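Putative alpha-L-fucosidase (Bacteroides thetaiotaomicron, PDB 3EYP) probably hydrolyses alpha-L-fucosides, as expected of a glycoside hydrolase family 29 enzyme that joins a TIM-barrel domain to an F5/8 type C domain. Local coordinates at residues E384-L389 with C445-T450. Sequence-based numbering, arbitrary orientation.
Sequences EEVIEL and CPAIHT
A classic beta bulge interrupts the antiparallel pairing of strands 380-385 and 447-454, with His449 and Thr450 both facing Glu384. The evidence is the shared acceptor Glu384 O: it takes His449 N at 2.7 Å, with an N-H...O angle of 143°, and more weakly Thr450 N at 3.4 Å. Glu384 N closes the antiparallel pair by donating to Thr450 O (3.0 Å). Beside this pair the two side chains run alongside each other, and Thr450 OG1 donates to Glu384 OE1 (2.8 Å) from above the carboxylate plane, while Glu384 OE2 is salt-bridged to Lys422. An alanine in place of Glu384 would probably leave Thr450 OG1 without this acceptor and Lys422 without its carboxylate mate. These strands belong to one of the two antiparallel sheets of the F5/8 type C domain, in which Glu385 and Ile448 form the next, non-hydrogen-bonded pair. Past it, Val386 N gives Ala447 O a nearly straight bond (3.0 Å, 171°), approaching from above the carbonyl plane. With CG1 anti to the backbone N (chi1 -179°), Val386 turns CG2 over the His449 ring, 3.6 Å from the centroid and close to the ring normal: a CH-pi contact. His449 ND1 is hydrogen-bonded to Thr355 O, which would help set the turn of the ring. Glu385 OE2, held by the backbone N atoms of Arg392 and Thr393, also accepts from a water that takes the N-H of Ala447 at 3.0 Å from its N.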
ATOM      1  N   GLU A 384       6.506   8.146  13.560  1.00 44.56           N
ATOM      2  CA  GLU A 384       5.486   7.067  13.603  1.00 45.23           C
ATOM      3  C   GLU A 384       4.620   7.133  14.839  1.00 44.93           C
ATOM      4  O   GLU A 384       5.093   7.135  15.962  1.00 46.15           O
ATOM      5  CB  GLU A 384       6.150   5.681  13.542  1.00 45.67           C
ATOM      6  CG  GLU A 384       7.010   5.482  12.310  1.00 46.23           C
ATOM      7  CD  GLU A 384       7.836   4.200  12.347  1.00 51.99           C
ATOM      8  OE1 GLU A 384       7.908   3.517  13.387  1.00 50.69           O
ATOM      9  OE2 GLU A 384       8.426   3.858  11.312  1.00 56.12           O
ATOM     10  N   GLU A 385       3.325   7.176  14.594  1.00 43.81           N
ATOM     11  CA  GLU A 385       2.294   7.235  15.620  1.00 42.63           C
ATOM     12  C   GLU A 385       1.833   5.843  16.016  1.00 43.29           C
ATOM     13  O   GLU A 385       1.979   4.849  15.261  1.00 43.59           O
ATOM     14  CB  GLU A 385       1.098   8.078  15.089  1.00 42.85           C
ATOM     15  CG  GLU A 385       0.314   8.789  16.131  1.00 43.05           C
ATOM     16  CD  GLU A 385      -0.609   9.886  15.542  1.00 43.13           C
ATOM     17  OE1 GLU A 385      -0.877   9.851  14.303  1.00 43.86           O
ATOM     18  OE2 GLU A 385      -1.068  10.765  16.329  1.00 41.13           O
ATOM     19  N   VAL A 386       1.332   5.764  17.248  1.00 41.71           N
ATOM     20  CA  VAL A 386       0.720   4.543  17.762  1.00 41.05           C
ATOM     21  C   VAL A 386      -0.690   4.463  17.179  1.00 40.50           C
ATOM     22  O   VAL A 386      -1.617   4.950  17.728  1.00 38.14           O
ATOM     23  CB  VAL A 386       0.671   4.533  19.354  1.00 42.32           C
ATOM     24  CG1 VAL A 386       0.036   3.234  19.883  1.00 42.59           C
ATOM     25  CG2 VAL A 386       2.096   4.696  19.930  1.00 42.14           C
ATOM     26  N   ILE A 387      -0.828   3.811  16.040  1.00 39.00           N
ATOM     27  CA  ILE A 387      -2.065   3.929  15.278  1.00 41.01           C
ATOM     28  C   ILE A 387      -3.284   3.271  15.856  1.00 41.22           C
ATOM     29  O   ILE A 387      -4.404   3.681  15.602  1.00 40.19           O
ATOM     30  CB  ILE A 387      -1.878   3.552  13.781  1.00 40.87           C
ATOM     31  CG1 ILE A 387      -1.415   2.109  13.616  1.00 41.73           C
ATOM     32  CG2 ILE A 387      -0.954   4.543  13.147  1.00 38.90           C
ATOM     33  CD1 ILE A 387      -1.314   1.666  12.095  1.00 40.83           C
ATOM     34  N   GLU A 388      -3.060   2.244  16.664  1.00 42.25           N
ATOM     35  CA  GLU A 388      -4.146   1.609  17.436  1.00 43.65           C
ATOM     36  C   GLU A 388      -4.879   2.641  18.301  1.00 43.93           C
ATOM     37  O   GLU A 388      -6.040   2.459  18.683  1.00 44.32           O
ATOM     38  CB  GLU A 388      -3.589   0.506  18.346  1.00 44.33           C
ATOM     39  CG  GLU A 388      -2.991  -0.663  17.618  1.00 47.20           C
ATOM     40  CD  GLU A 388      -1.501  -0.507  17.310  1.00 49.47           C
ATOM     41  OE1 GLU A 388      -0.936   0.615  17.447  1.00 50.49           O
ATOM     42  OE2 GLU A 388      -0.876  -1.530  16.946  1.00 55.21           O
ATOM     43  N   LEU A 389      -4.197   3.747  18.575  1.00 44.04           N
ATOM     44  CA  LEU A 389      -4.711   4.743  19.520  1.00 44.55           C
ATOM     45  C   LEU A 389      -5.321   5.923  18.776  1.00 44.36           C
ATOM     46  O   LEU A 389      -5.828   6.872  19.370  1.00 44.69           O
ATOM     47  CB  LEU A 389      -3.614   5.225  20.477  1.00 45.03           C
ATOM     48  CG  LEU A 389      -3.219   4.201  21.554  1.00 47.60           C
ATOM     49  CD1 LEU A 389      -2.198   4.770  22.520  1.00 49.08           C
ATOM     50  CD2 LEU A 389      -4.475   3.682  22.281  1.00 48.39           C
ATOM     51  N   CYS A 445      -3.581  13.698  23.646  1.00 42.70           N
ATOM     52  CA  CYS A 445      -2.173  13.737  24.047  1.00 43.69           C
ATOM     53  C   CYS A 445      -1.410  12.856  23.062  1.00 42.14           C
ATOM     54  O   CYS A 445      -1.939  11.871  22.620  1.00 43.82           O
ATOM     55  CB  CYS A 445      -1.940  13.265  25.469  1.00 42.70           C
ATOM     56  SG  CYS A 445      -2.445  11.625  25.813  1.00 47.73           S
ATOM     57  N   PRO A 446      -0.181  13.208  22.736  1.00 41.56           N
ATOM     58  CA  PRO A 446       0.623  12.426  21.763  1.00 41.96           C
ATOM     59  C   PRO A 446       0.948  11.015  22.198  1.00 42.10           C
ATOM     60  O   PRO A 446       1.100  10.715  23.379  1.00 43.31           O
ATOM     61  CB  PRO A 446       1.918  13.212  21.648  1.00 42.75           C
ATOM     62  CG  PRO A 446       1.927  14.186  22.771  1.00 41.19           C
ATOM     63  CD  PRO A 446       0.535  14.386  23.245  1.00 41.29           C
ATOM     64  N   ALA A 447       1.052  10.159  21.199  1.00 41.49           N
ATOM     65  CA  ALA A 447       1.499   8.768  21.366  1.00 41.77           C
ATOM     66  C   ALA A 447       2.339   8.382  20.165  1.00 42.68           C
ATOM     67  O   ALA A 447       1.786   8.140  19.089  1.00 41.37           O
ATOM     68  CB  ALA A 447       0.298   7.847  21.486  1.00 40.67           C
ATOM     69  N   ILE A 448       3.661   8.450  20.340  1.00 43.65           N
ATOM     70  CA  ILE A 448       4.625   8.336  19.236  1.00 44.41           C
ATOM     71  C   ILE A 448       5.652   7.208  19.437  1.00 44.94           C
ATOM     72  O   ILE A 448       6.438   7.175  20.424  1.00 43.93           O
ATOM     73  CB  ILE A 448       5.332   9.689  19.008  1.00 45.84           C
ATOM     74  CG1 ILE A 448       4.267  10.759  18.663  1.00 48.75           C
ATOM     75  CG2 ILE A 448       6.417   9.571  17.875  1.00 45.20           C
ATOM     76  CD1 ILE A 448       4.646  12.184  19.009  1.00 50.18           C
ATOM     77  N   HIS A 449       5.666   6.313  18.462  1.00 44.76           N
ATOM     78  CA  HIS A 449       6.495   5.114  18.525  1.00 45.82           C
ATOM     79  C   HIS A 449       7.940   5.464  18.238  1.00 46.18           C
ATOM     80  O   HIS A 449       8.860   5.008  18.901  1.00 48.35           O
ATOM     81  CB  HIS A 449       6.060   4.044  17.487  1.00 45.58           C
ATOM     82  CG  HIS A 449       5.041   3.082  17.987  1.00 46.16           C
ATOM     83  ND1 HIS A 449       5.266   2.273  19.087  1.00 49.72           N
ATOM     84  CD2 HIS A 449       3.833   2.715  17.489  1.00 49.39           C
ATOM     85  CE1 HIS A 449       4.203   1.509  19.290  1.00 50.89           C
ATOM     86  NE2 HIS A 449       3.331   1.740  18.323  1.00 51.63           N
ATOM     87  N   THR A 450       8.095   6.297  17.236  1.00 45.58           N
ATOM     88  CA  THR A 450       9.379   6.513  16.614  1.00 46.14           C
ATOM     89  C   THR A 450       9.578   7.918  16.184  1.00 45.32           C
ATOM     90  O   THR A 450       8.686   8.550  15.629  1.00 46.10           O
ATOM     91  CB  THR A 450       9.547   5.572  15.339  1.00 45.27           C
ATOM     92  OG1 THR A 450       9.272   4.207  15.715  1.00 48.23           O
ATOM     93  CG2 THR A 450      10.936   5.702  14.738  1.00 47.17           C
TER
HETATM   94  O   HOH W   1       0.534  11.503  18.575  1.00 42.88           O
HETATM   95  O   HOH W   2       1.301   1.299  16.231  1.00 52.05           O